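Local coordinates for ABC-type branched-chain amino acid transport systems periplasmic component-like protein (Thermomonospora curvata, PDB 4N03), which probably serves as the extracytoplasmic substrate-binding component of an ABC transporter, holding a fatty acid such as palmitic acid between its two lobes, at residues W131-A134 / L135-S138; S113-K116 / Q117-E120; G338-N341 / A342-S345; V90-Y93 / T94-N97; L228-G231 / P232-A236. One frame throughout, in Å; residues are numbered along the deposited sequence.

Contact 1: residues W131-A134 / L135-S138. With PLM (palmitic acid), chain B.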
loop_
_atom_site.group_PDB
_atom_site.type_symbol
_atom_site.label_atom_id
_atom_site.label_comp_id
_atom_site.label_asym_id
_atom_site.label_seq_id
_atom_site.Cartn_x
_atom_site.Cartn_y
_atom_site.Cartn_z
ATOM N N TRP A 131 -0.347 2.241 4.819
ATOM C CA TRP A 131 -1.304 3.316 4.684
ATOM C C TRP A 131 -1.996 3.730 5.989
ATOM O O TRP A 131 -3.063 4.289 5.983
ATOM C CB TRP A 131 -2.279 3.003 3.533
ATOM C CG TRP A 131 -1.561 2.925 2.230
ATOM C CD1 TRP A 131 -1.182 3.989 1.524
ATOM C CD2 TRP A 131 -0.981 1.771 1.566
ATOM N NE1 TRP A 131 -0.446 3.626 0.424
ATOM C CE2 TRP A 131 -0.278 2.249 0.457
ATOM C CE3 TRP A 131 -0.961 0.404 1.826
ATOM C CZ2 TRP A 131 0.401 1.401 -0.426
ATOM C CZ3 TRP A 131 -0.306 -0.423 0.953
ATOM C CH2 TRP A 131 0.360 0.070 -0.157
ATOM N N THR A 132 -1.342 3.451 7.107
ATOM C CA THR A 132 -1.833 3.943 8.356
ATOM C C THR A 132 -1.710 5.464 8.453
ATOM O O THR A 132 -0.743 6.082 8.034
ATOM C CB THR A 132 -1.079 3.275 9.512
ATOM O OG1 THR A 132 -1.654 3.704 10.750
ATOM C CG2 THR A 132 0.397 3.596 9.560
ATOM N N THR A 133 -2.667 6.072 9.175
ATOM C CA THR A 133 -2.589 7.477 9.535
ATOM C C THR A 133 -1.443 7.733 10.507
ATOM O O THR A 133 -1.003 8.882 10.630
ATOM C CB THR A 133 -3.900 7.939 10.166
ATOM O OG1 THR A 133 -4.243 7.065 11.250
ATOM C CG2 THR A 133 -5.002 7.898 9.149
ATOM N N ALA A 134 -0.911 6.686 11.137
ATOM C CA ALA A 134 0.208 6.868 12.015
ATOM C C ALA A 134 1.454 7.351 11.304
ATOM O O ALA A 134 2.397 7.775 11.939
ATOM C CB ALA A 134 0.459 5.608 12.815
ATOM N N LEU A 135 1.486 7.266 9.961
ATOM C CA LEU A 135 2.604 7.725 9.149
ATOM C C LEU A 135 2.397 9.091 8.524
ATOM O O LEU A 135 3.318 9.594 7.895
ATOM C CB LEU A 135 2.986 6.672 8.107
ATOM C CG LEU A 135 3.423 5.339 8.712
ATOM C CD1 LEU A 135 3.632 4.305 7.641
ATOM C CD2 LEU A 135 4.657 5.463 9.621
ATOM N N LEU A 136 1.206 9.684 8.689
ATOM C CA LEU A 136 1.009 11.072 8.334
ATOM C C LEU A 136 1.730 11.964 9.326
ATOM O O LEU A 136 2.094 11.527 10.435
ATOM C CB LEU A 136 -0.483 11.427 8.297
ATOM C CG LEU A 136 -1.300 10.735 7.200
ATOM C CD1 LEU A 136 -2.748 11.181 7.366
ATOM C CD2 LEU A 136 -0.788 11.088 5.802
ATOM N N GLY A 137 1.942 13.202 8.935
ATOM C CA GLY A 137 2.549 14.195 9.827
ATOM C C GLY A 137 4.041 14.241 9.808
ATOM O O GLY A 137 4.667 14.912 10.627
ATOM N N SER A 138 4.666 13.560 8.856
ATOM C CA SER A 138 6.131 13.641 8.718
ATOM C C SER A 138 6.508 14.156 7.368
ATOM O O SER A 138 6.151 13.535 6.345
ATOM C CB SER A 138 6.785 12.292 8.845
ATOM O OG SER A 138 8.172 12.487 8.459
HETATM C C1 PLM B . 0.442 -2.777 6.597
HETATM O O1 PLM B . 0.106 -1.578 6.411
HETATM O O2 PLM B . 1.191 -3.171 7.517
HETATM C C2 PLM B . 0.059 -3.794 5.545
HETATM C C3 PLM B . 1.121 -3.677 4.367
HETATM C C4 PLM B . 0.741 -4.481 3.144
HETATM C C5 PLM B . 1.770 -4.418 2.069
HETATM C C6 PLM B . 1.469 -5.109 0.722
HETATM C C7 PLM B . 0.824 -4.126 -0.245
HETATM C C8 PLM B . 0.305 -4.713 -1.529
HETATM C C9 PLM B . -0.050 -3.709 -2.609
HETATM C CA PLM B . -1.512 -3.206 -2.587
HETATM C CB PLM B . -1.615 -1.963 -3.558
HETATM C CC PLM B . -2.253 -0.737 -2.841
HETATM C CD PLM B . -1.920 0.599 -3.471
HETATM C CE PLM B . -2.486 1.841 -2.794
HETATM C CF PLM B . -1.612 3.068 -3.094
HETATM C CG PLM B . -1.937 3.774 -4.399
#
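T132 and L135 meet across the turn through their branches: the methyl CG2 of T132 rests 3.6 Å from CG of L135, and the two side chains cross at about a right angle. The threonine's torsion explains both of its roles. OG1 lies opposite the backbone N (chi1 -176°), where it accepts the N-H of A134 at 3.1 Å and forms an ST turn, while CG2 is left for the leucine. The same OG1 is also hydrogen-bonded to the backbone O of D179, so a buried hydroxyl has two partners. The backbone closes with two i to i+3 bonds, L135 N to T132 O at 3.2 Å and L136 N to T133 O at 3.0 Å; both donors stand well above the carbonyl planes, as is common in the tight winding of a 3-10 turn. T133 turns its OG1 to the O of T404 in the C-terminal tail.

Ahead of the turn, CG of W131 stands opposite the carbonyl carbon (chi1 -63°), which sets the indole beside the acyl tail. The palmitic acid carbon CE lies 3.6 Å over one face, toward the rim, and CF of the acid is 3.7 Å from CZ2. NE1 is held by OG1 of T144, which helps to fix the ring's rotation. With W131 replaced by an alanine, the far end of the acyl chain would probably lose this flat apolar surface and OG1 of T144 its indole donor. The whole forms a 3-10 turn that an ST turn at T132 opens, following strand 126-129 and bordering the fatty-acid pocket of a periplasmic binding protein.

Contact 2: residues S113-K116 / Q117-E120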
loop_
_atom_site.group_PDB
_atom_site.type_symbol
_atom_site.label_atom_id
_atom_site.label_comp_id
_atom_site.label_asym_id
_atom_site.label_seq_id
_atom_site.Cartn_x
_atom_site.Cartn_y
_atom_site.Cartn_z
ATOM N N SER A 113 6.535 2.590 11.466
ATOM C CA SER A 113 6.291 3.267 12.770
ATOM C C SER A 113 7.472 3.104 13.676
ATOM O O SER A 113 7.812 4.061 14.411
ATOM C CB SER A 113 5.015 2.724 13.459
ATOM O OG SER A 113 3.941 3.308 12.833
ATOM N N ALA A 114 8.099 1.928 13.680
ATOM C CA ALA A 114 9.187 1.653 14.604
ATOM C C ALA A 114 10.415 2.507 14.327
ATOM O O ALA A 114 11.252 2.685 15.210
ATOM C CB ALA A 114 9.551 0.197 14.593
ATOM N N VAL A 115 10.538 3.028 13.113
ATOM C CA VAL A 115 11.708 3.831 12.728
ATOM C C VAL A 115 11.342 5.262 12.380
ATOM O O VAL A 115 12.164 6.020 11.939
ATOM C CB VAL A 115 12.510 3.190 11.573
ATOM C CG1 VAL A 115 13.149 1.905 12.030
ATOM C CG2 VAL A 115 11.669 2.973 10.360
ATOM N N LYS A 116 10.115 5.670 12.730
ATOM C CA LYS A 116 9.630 7.005 12.392
ATOM C C LYS A 116 10.527 8.097 12.999
ATOM O O LYS A 116 10.867 9.078 12.365
ATOM C CB LYS A 116 8.158 7.117 12.748
ATOM C CG LYS A 116 7.499 8.355 12.268
ATOM C CD LYS A 116 6.017 8.293 12.599
ATOM C CE LYS A 116 5.336 9.561 12.147
ATOM N NZ LYS A 116 5.639 10.653 13.110
ATOM N N GLN A 117 10.891 7.934 14.278
ATOM C CA GLN A 117 11.743 8.935 14.889
ATOM C C GLN A 117 13.111 9.033 14.211
ATOM O O GLN A 117 13.650 10.120 14.025
ATOM C CB GLN A 117 11.945 8.643 16.387
ATOM C CG GLN A 117 10.824 9.003 17.278
ATOM C CD GLN A 117 11.165 8.816 18.747
ATOM O OE1 GLN A 117 11.162 7.720 19.228
ATOM N NE2 GLN A 117 11.469 9.903 19.442
ATOM N N ARG A 118 13.679 7.888 13.869
ATOM C CA ARG A 118 14.956 7.905 13.174
ATOM C C ARG A 118 14.855 8.517 11.755
ATOM O O ARG A 118 15.724 9.266 11.332
ATOM C CB ARG A 118 15.487 6.489 13.043
ATOM C CG ARG A 118 15.983 5.899 14.349
ATOM C CD ARG A 118 16.474 4.490 14.056
ATOM N NE ARG A 118 16.858 3.770 15.255
ATOM C CZ ARG A 118 16.024 3.095 16.033
ATOM N NH1 ARG A 118 14.707 3.063 15.752
ATOM N NH2 ARG A 118 16.508 2.439 17.102
ATOM N N ILE A 119 13.765 8.213 11.072
ATOM C CA ILE A 119 13.518 8.782 9.746
ATOM C C ILE A 119 13.517 10.282 9.829
ATOM O O ILE A 119 14.129 10.997 9.022
ATOM C CB ILE A 119 12.206 8.228 9.162
ATOM C CG1 ILE A 119 12.425 6.824 8.612
ATOM C CG2 ILE A 119 11.650 9.131 8.073
ATOM C CD1 ILE A 119 11.127 6.106 8.302
ATOM N N GLU A 120 12.848 10.792 10.881
ATOM C CA GLU A 120 12.752 12.243 11.034
ATOM C C GLU A 120 14.141 12.858 11.323
ATOM O O GLU A 120 14.533 13.869 10.723
ATOM C CB GLU A 120 11.778 12.600 12.142
ATOM C CG GLU A 120 11.484 14.090 12.221
ATOM C CD GLU A 120 10.486 14.540 11.112
ATOM O OE1 GLU A 120 9.597 13.725 10.716
ATOM O OE2 GLU A 120 10.569 15.683 10.655
HETATM O O HOH W 1 9.385 5.839 15.896
HETATM O O HOH W 2 12.748 5.367 15.454
HETATM O O HOH W 3 7.822 11.927 12.376
HETATM O O HOH W 4 9.189 10.603 10.520
#
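From V115 to E120 the helix is held by two i to i+4 bonds, I119 N to V115 O at 2.9 Å, nearly along the C=O axis, and E120 N to K116 O at 3.0 Å, but it is kinked where the N of Q117 and of R118 lack their bonds to the preceding turn. Two waters fill in: one donates to S113 O and accepts from Q117 N, the other does the same between A114 O and R118 N. On the buried side, V115 CG2 packs on I119 CD1 at 3.8 Å; apolar branched side chains suit the inward face, and V115 also touches V90 and Y93 of helix 86-96. The unit is beta-alpha-beta: strand 103-107, this helix 109-122 and strand 126-129. Outside, in the conformer described, K116 runs out extended and bends only at its last torsion (chi4 -77°), bringing NZ to a water at 2.6 Å that donates to E120 OE1. NZ of K116 and OE1 of E120 stay 5.6 Å apart, so the attraction is probably modest. Another water joins K116 O to OE1 of E120, which is hydrogen-bonded to S138 OG. R118, likewise in one conformer, sets A114 O at its guanidinium edge, 3.5 Å from NH1.

Contact 3: residues G338-N341 / A342-S345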
loop_
_atom_site.group_PDB
_atom_site.type_symbol
_atom_site.label_atom_id
_atom_site.label_comp_id
_atom_site.label_asym_id
_atom_site.label_seq_id
_atom_site.Cartn_x
_atom_site.Cartn_y
_atom_site.Cartn_z
ATOM N N GLY A 338 17.667 18.466 -0.444
ATOM C CA GLY A 338 17.346 18.732 -1.840
ATOM C C GLY A 338 16.272 17.778 -2.343
ATOM O O GLY A 338 15.338 18.163 -3.040
ATOM N N LEU A 339 16.385 16.527 -1.936
ATOM C CA LEU A 339 15.460 15.528 -2.422
ATOM C C LEU A 339 14.058 15.719 -1.895
ATOM O O LEU A 339 13.076 15.646 -2.608
ATOM C CB LEU A 339 15.975 14.135 -2.094
ATOM C CG LEU A 339 15.153 12.988 -2.685
ATOM C CD1 LEU A 339 15.192 13.002 -4.209
ATOM C CD2 LEU A 339 15.698 11.654 -2.195
ATOM N N ILE A 340 13.923 15.961 -0.585
ATOM C CA ILE A 340 12.604 16.121 -0.001
ATOM C C ILE A 340 11.942 17.384 -0.514
ATOM O O ILE A 340 10.753 17.392 -0.775
ATOM C CB ILE A 340 12.597 16.019 1.532
ATOM C CG1 ILE A 340 11.171 15.728 2.031
ATOM C CG2 ILE A 340 13.163 17.250 2.179
ATOM C CD1 ILE A 340 10.613 14.395 1.569
ATOM N N ASN A 341 12.727 18.444 -0.689
ATOM C CA ASN A 341 12.122 19.684 -1.181
ATOM C C ASN A 341 11.663 19.515 -2.633
ATOM O O ASN A 341 10.624 20.003 -3.012
ATOM C CB ASN A 341 13.130 20.814 -1.015
ATOM C CG ASN A 341 13.281 21.248 0.434
ATOM O OD1 ASN A 341 12.478 20.897 1.277
ATOM N ND2 ASN A 341 14.334 21.933 0.693
ATOM N N ALA A 342 12.406 18.755 -3.445
ATOM C CA ALA A 342 11.991 18.424 -4.811
ATOM C C ALA A 342 10.688 17.630 -4.774
ATOM O O ALA A 342 9.744 17.935 -5.486
ATOM C CB ALA A 342 13.072 17.640 -5.542
ATOM N N HIS A 343 10.614 16.612 -3.908
ATOM C CA HIS A 343 9.402 15.823 -3.809
ATOM C C HIS A 343 8.184 16.690 -3.401
ATOM O O HIS A 343 7.117 16.641 -3.990
ATOM C CB HIS A 343 9.578 14.700 -2.771
ATOM C CG HIS A 343 8.323 13.937 -2.562
ATOM N ND1 HIS A 343 7.675 13.240 -3.552
ATOM C CD2 HIS A 343 7.523 13.876 -1.469
ATOM C CE1 HIS A 343 6.560 12.726 -3.068
ATOM N NE2 HIS A 343 6.444 13.103 -1.797
ATOM N N ARG A 344 8.355 17.483 -2.355
ATOM C CA ARG A 344 7.251 18.226 -1.709
ATOM C C ARG A 344 6.871 19.465 -2.485
ATOM O O ARG A 344 5.984 20.206 -2.022
ATOM C CB ARG A 344 7.598 18.623 -0.290
ATOM C CG ARG A 344 7.751 17.455 0.666
ATOM C CD ARG A 344 6.496 17.076 1.349
ATOM N NE ARG A 344 6.571 15.836 2.097
ATOM C CZ ARG A 344 5.651 14.893 2.048
ATOM N NH1 ARG A 344 4.578 15.019 1.323
ATOM N NH2 ARG A 344 5.786 13.815 2.805
ATOM N N SER A 345 7.534 19.730 -3.606
ATOM C CA SER A 345 7.136 20.770 -4.547
ATOM C C SER A 345 6.033 20.343 -5.482
ATOM O O SER A 345 5.447 21.190 -6.147
ATOM C CB SER A 345 8.344 21.317 -5.290
ATOM O OG SER A 345 8.802 20.400 -6.285
#
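Backbone bonds wind the last turn of helix 336-343: A342 N, H343 N and R344 N donate to the carbonyls of G338, L339 and I340, the last at 2.9 Å. Beyond them S345 closes the end with its side chain, OG donating to A342 O at 2.8 Å. Its hydroxyl is set between the backbone N and the carbonyl carbon (chi1 75°), which folds it back over the turn, and a small serine suits this exposed end.

Apolar contact follows one flank. I340 and R344 lie side by side and point the same way, CG1 of the isoleucine 4.1 Å from CG of the arginine, so the aliphatic part of R344 packs like a hydrocarbon. The small A342 touches K327 of helix 309-330. H343 brings CD2 over one face of the R344 guanidinium, 4.0 Å above its plane and toward its rim, and its ring also meets those of F125 and F359.

The polar ends are met by neighbouring loops. H343 NE2 is hydrogen-bonded to Q142 OE1, R344 NE to K139 O and R344 NH1 to F359 O, while N341 OD1 receives K139 NZ. A buried arginine with its aliphatic flank packed, and with NE and NH1 given carbonyl oxygens, can probably keep its charge and tie the helix end to the loops carrying K139 and F359.

Contact 4: residues V90-Y93 / T94-N97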
loop_
_atom_site.group_PDB
_atom_site.type_symbol
_atom_site.label_atom_id
_atom_site.label_comp_id
_atom_site.label_asym_id
_atom_site.label_seq_id
_atom_site.Cartn_x
_atom_site.Cartn_y
_atom_site.Cartn_z
ATOM N N VAL A 90 13.814 -2.401 12.088
ATOM C CA VAL A 90 14.712 -1.480 12.779
ATOM C C VAL A 90 16.194 -1.787 12.578
ATOM O O VAL A 90 17.016 -0.898 12.319
ATOM C CB VAL A 90 14.418 -1.414 14.253
ATOM C CG1 VAL A 90 15.442 -0.588 15.012
ATOM C CG2 VAL A 90 13.035 -0.819 14.519
ATOM N N SER A 91 16.543 -3.025 12.787
ATOM C CA SER A 91 17.884 -3.499 12.534
ATOM C C SER A 91 18.309 -3.197 11.088
ATOM O O SER A 91 19.403 -2.703 10.840
ATOM C CB SER A 91 17.937 -5.009 12.807
ATOM O OG SER A 91 19.252 -5.498 12.644
ATOM N N ILE A 92 17.414 -3.480 10.125
ATOM C CA ILE A 92 17.684 -3.185 8.717
ATOM C C ILE A 92 17.861 -1.696 8.502
ATOM O O ILE A 92 18.785 -1.270 7.866
ATOM C CB ILE A 92 16.581 -3.720 7.803
ATOM C CG1 ILE A 92 16.751 -5.245 7.695
ATOM C CG2 ILE A 92 16.610 -3.055 6.427
ATOM C CD1 ILE A 92 15.545 -5.999 7.186
ATOM N N TYR A 93 16.978 -0.884 9.112
ATOM C CA TYR A 93 17.096 0.547 8.958
ATOM C C TYR A 93 18.488 0.994 9.398
ATOM O O TYR A 93 19.142 1.781 8.729
ATOM C CB TYR A 93 15.990 1.276 9.734
ATOM C CG TYR A 93 16.055 2.772 9.544
ATOM C CD1 TYR A 93 16.843 3.551 10.381
ATOM C CD2 TYR A 93 15.455 3.384 8.472
ATOM C CE1 TYR A 93 16.973 4.917 10.162
ATOM C CE2 TYR A 93 15.571 4.750 8.260
ATOM C CZ TYR A 93 16.333 5.512 9.116
ATOM O OH TYR A 93 16.464 6.848 8.869
ATOM N N THR A 94 18.953 0.502 10.524
ATOM C CA THR A 94 20.237 0.985 11.043
ATOM C C THR A 94 21.395 0.495 10.168
ATOM O O THR A 94 22.442 1.143 10.140
ATOM C CB THR A 94 20.447 0.574 12.472
ATOM O OG1 THR A 94 20.511 -0.817 12.527
ATOM C CG2 THR A 94 19.350 0.991 13.362
ATOM N N GLU A 95 21.209 -0.601 9.436
ATOM C CA GLU A 95 22.216 -1.090 8.480
ATOM C C GLU A 95 22.243 -0.308 7.174
ATOM O O GLU A 95 23.234 -0.355 6.413
ATOM C CB GLU A 95 21.908 -2.522 8.094
ATOM C CG GLU A 95 22.029 -3.579 9.153
ATOM C CD GLU A 95 21.716 -4.944 8.555
ATOM O OE1 GLU A 95 20.533 -5.397 8.585
ATOM O OE2 GLU A 95 22.644 -5.544 7.966
ATOM N N LEU A 96 21.147 0.369 6.862
ATOM C CA LEU A 96 21.061 1.080 5.609
ATOM C C LEU A 96 21.257 2.562 5.785
ATOM O O LEU A 96 21.625 3.210 4.817
ATOM C CB LEU A 96 19.669 0.911 4.994
ATOM C CG LEU A 96 19.283 -0.467 4.515
ATOM C CD1 LEU A 96 17.822 -0.410 4.095
ATOM C CD2 LEU A 96 20.172 -0.872 3.370
ATOM N N ASN A 97 20.951 3.144 6.961
ATOM C CA ASN A 97 20.627 4.571 6.990
ATOM C C ASN A 97 21.783 5.488 6.673
ATOM O O ASN A 97 21.586 6.599 6.237
ATOM C CB ASN A 97 19.921 5.001 8.285
ATOM C CG ASN A 97 20.804 4.903 9.519
ATOM O OD1 ASN A 97 21.635 4.012 9.633
ATOM N ND2 ASN A 97 20.589 5.806 10.482
HETATM O O HOH W 5 19.299 -6.994 10.551
#
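Y93 receives N97 over one face of its ring, the tightly packed side of this helical end. N97 CB sits 4.0 Å from the ring centroid and 30° off its normal, a CH-pi contact, with CE1 of the tyrosine the nearest ring atom at 3.5 Å. The two side chains cross at about a right angle, with ring and amide planes 47° apart. With CG of N97 between its backbone N and carbonyl carbon (chi1 67°), the amide ND2 comes to 3.7 Å from CE1 of Y93 and toward D122. Y93 OH and N97 ND2 are both hydrogen-bonded to OD2 of D122, so one carboxylate oxygen probably fixes ring and amide together. A phenylalanine here would keep the face for N97 but would probably leave OD2 of D122 without the tyrosine hydroxyl and the ring less firmly positioned. I92 and L96, which are buried like Y93, lie side by side with CG2 of the isoleucine 3.7 Å from CD1 of the leucine and face strand 74-81.

The opposite character belongs to S91, T94 and E95, which are exposed. T94 OG1 donates to S91 O at 2.8 Å, and that carbonyl takes E95 N from the same face of its plane. In the conformers described, a water also spans S91 OG and E95 OE1, so solvent may do some of the joining here. The i to i+4 bonds of L96 and N97 are weak, and bonding shifts toward i+3, L96 N reaching Y93 O at 3.1 Å. This tightening belongs to the C-terminal turn of an amphipathic helix, here helix 86-96, packed on helix 109-122 and the parallel sheet of its lobe.

Contact 5: residues L228-G231 / P232-A236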
loop_
_atom_site.group_PDB
_atom_site.type_symbol
_atom_site.label_atom_id
_atom_site.label_comp_id
_atom_site.label_asym_id
_atom_site.label_seq_id
_atom_site.Cartn_x
_atom_site.Cartn_y
_atom_site.Cartn_z
ATOM N N LEU A 228 -12.193 -7.139 6.603
ATOM C CA LEU A 228 -10.928 -7.817 6.872
ATOM C C LEU A 228 -9.761 -6.911 6.585
ATOM O O LEU A 228 -9.560 -6.495 5.445
ATOM C CB LEU A 228 -10.797 -9.087 6.050
ATOM C CG LEU A 228 -9.522 -9.905 6.261
ATOM C CD1 LEU A 228 -9.391 -10.421 7.690
ATOM C CD2 LEU A 228 -9.417 -11.066 5.295
ATOM N N SER A 229 -8.924 -6.683 7.582
ATOM C CA SER A 229 -7.664 -5.982 7.417
ATOM C C SER A 229 -6.557 -6.881 7.869
ATOM O O SER A 229 -6.212 -6.991 9.034
ATOM C CB SER A 229 -7.674 -4.659 8.181
ATOM O OG SER A 229 -8.782 -3.863 7.807
ATOM N N ALA A 230 -6.058 -7.637 6.889
ATOM C CA ALA A 230 -5.066 -8.693 7.113
ATOM C C ALA A 230 -4.392 -8.924 5.759
ATOM O O ALA A 230 -4.433 -8.045 4.879
ATOM C CB ALA A 230 -5.749 -9.921 7.627
ATOM N N GLY A 231 -3.706 -10.056 5.629
ATOM C CA GLY A 231 -3.002 -10.380 4.408
ATOM C C GLY A 231 -3.669 -11.489 3.668
ATOM O O GLY A 231 -4.756 -11.977 3.988
ATOM N N PRO A 232 -3.032 -11.919 2.555
ATOM C CA PRO A 232 -3.635 -12.911 1.679
ATOM C C PRO A 232 -4.006 -14.223 2.365
ATOM O O PRO A 232 -5.085 -14.751 2.149
ATOM C CB PRO A 232 -2.562 -13.118 0.585
ATOM C CG PRO A 232 -1.810 -11.822 0.528
ATOM C CD PRO A 232 -1.799 -11.347 1.974
ATOM N N GLN A 233 -3.117 -14.727 3.215
ATOM C CA GLN A 233 -3.384 -15.985 3.896
ATOM C C GLN A 233 -4.661 -15.927 4.715
ATOM O O GLN A 233 -5.504 -16.843 4.701
ATOM C CB GLN A 233 -2.215 -16.364 4.786
ATOM C CG GLN A 233 -2.471 -17.504 5.763
ATOM C CD GLN A 233 -1.299 -17.725 6.687
ATOM O OE1 GLN A 233 -0.877 -18.854 6.889
ATOM N NE2 GLN A 233 -0.794 -16.665 7.272
ATOM N N GLN A 234 -4.860 -14.840 5.464
ATOM C CA GLN A 234 -6.062 -14.667 6.277
ATOM C C GLN A 234 -7.286 -14.535 5.400
ATOM O O GLN A 234 -8.354 -15.060 5.743
ATOM C CB GLN A 234 -5.963 -13.509 7.247
ATOM C CG GLN A 234 -4.945 -13.731 8.344
ATOM C CD GLN A 234 -3.514 -13.389 8.006
ATOM O OE1 GLN A 234 -3.250 -12.665 7.059
ATOM N NE2 GLN A 234 -2.588 -13.886 8.823
ATOM N N ALA A 235 -7.173 -13.813 4.297
ATOM C CA ALA A 235 -8.319 -13.670 3.390
ATOM C C ALA A 235 -8.762 -15.012 2.843
ATOM O O ALA A 235 -9.954 -15.309 2.802
ATOM C CB ALA A 235 -7.983 -12.737 2.240
ATOM N N ALA A 236 -7.809 -15.842 2.383
ATOM C CA ALA A 236 -8.155 -17.152 1.845
ATOM C C ALA A 236 -8.861 -17.977 2.898
ATOM O O ALA A 236 -9.830 -18.674 2.616
ATOM C CB ALA A 236 -6.940 -17.858 1.305
#
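G231 N gives its hydrogen to the side chain of Q234, OE1 at 3.0 Å, and its carbonyl takes A235 N at 3.1 Å, so both polar atoms of this buried N-cap residue are satisfied from the first turn of helix 232-244. The second bond is nearly straight at the hydrogen (163°); in the first, the donor is tilted 25° from the plane of the amide carbonyl. Q234 can fold back because its chain bends at the second torsion (chi2 84°), carrying OE1 toward the strand. The other end of its amide is engaged as well, NE2 donating to the backbone O of D208, so the group bridges two loops and its flip is probably settled. A230 O is taken by Y180 OH, and S229 OG is hydrogen-bonded to both H173 NE2 and S254 OG.

Small residues permit the close fit. The methyl of A230 touches CB of Q234 at 3.6 Å, and L228 CD2 presses on CA of A235 at 3.4 Å, tighter than usual for two carbons. A side chain on G231 would probably run into CD of P232, so glycine suits the place, and proline, having no N-H to offer, is at home in the first turn. G231 lies about 7 Å from the palmitic acid. Here strand 225-229 passes into helix 232-244, the beta-to-alpha turn of a beta-alpha-beta unit in the Rossmann-like lobe of a periplasmic binding protein.

Contacts 1, 3 and 5 are buried, whereas contacts 2 and 4 are helices with one face inward and one in solvent. Those two lie side by side, V90 against A114 and V115, and each uses water on its outer face. Contact 1 touches contact 2 through the S138-E120 pair and by packing of A134 on K116 and L135 on S113, and contact 3 by packing of S138 on R344. Contact 5 stands apart, about 36 Å from contact 3 between centres, in the lobe built on the seven-stranded mixed sheet. Chemistry follows place: contact 1 meets the fatty acid with an indole, contact 3 gives a buried arginine backbone carbonyl partners, and contact 5 settles a strand-to-helix turn with a glutamine.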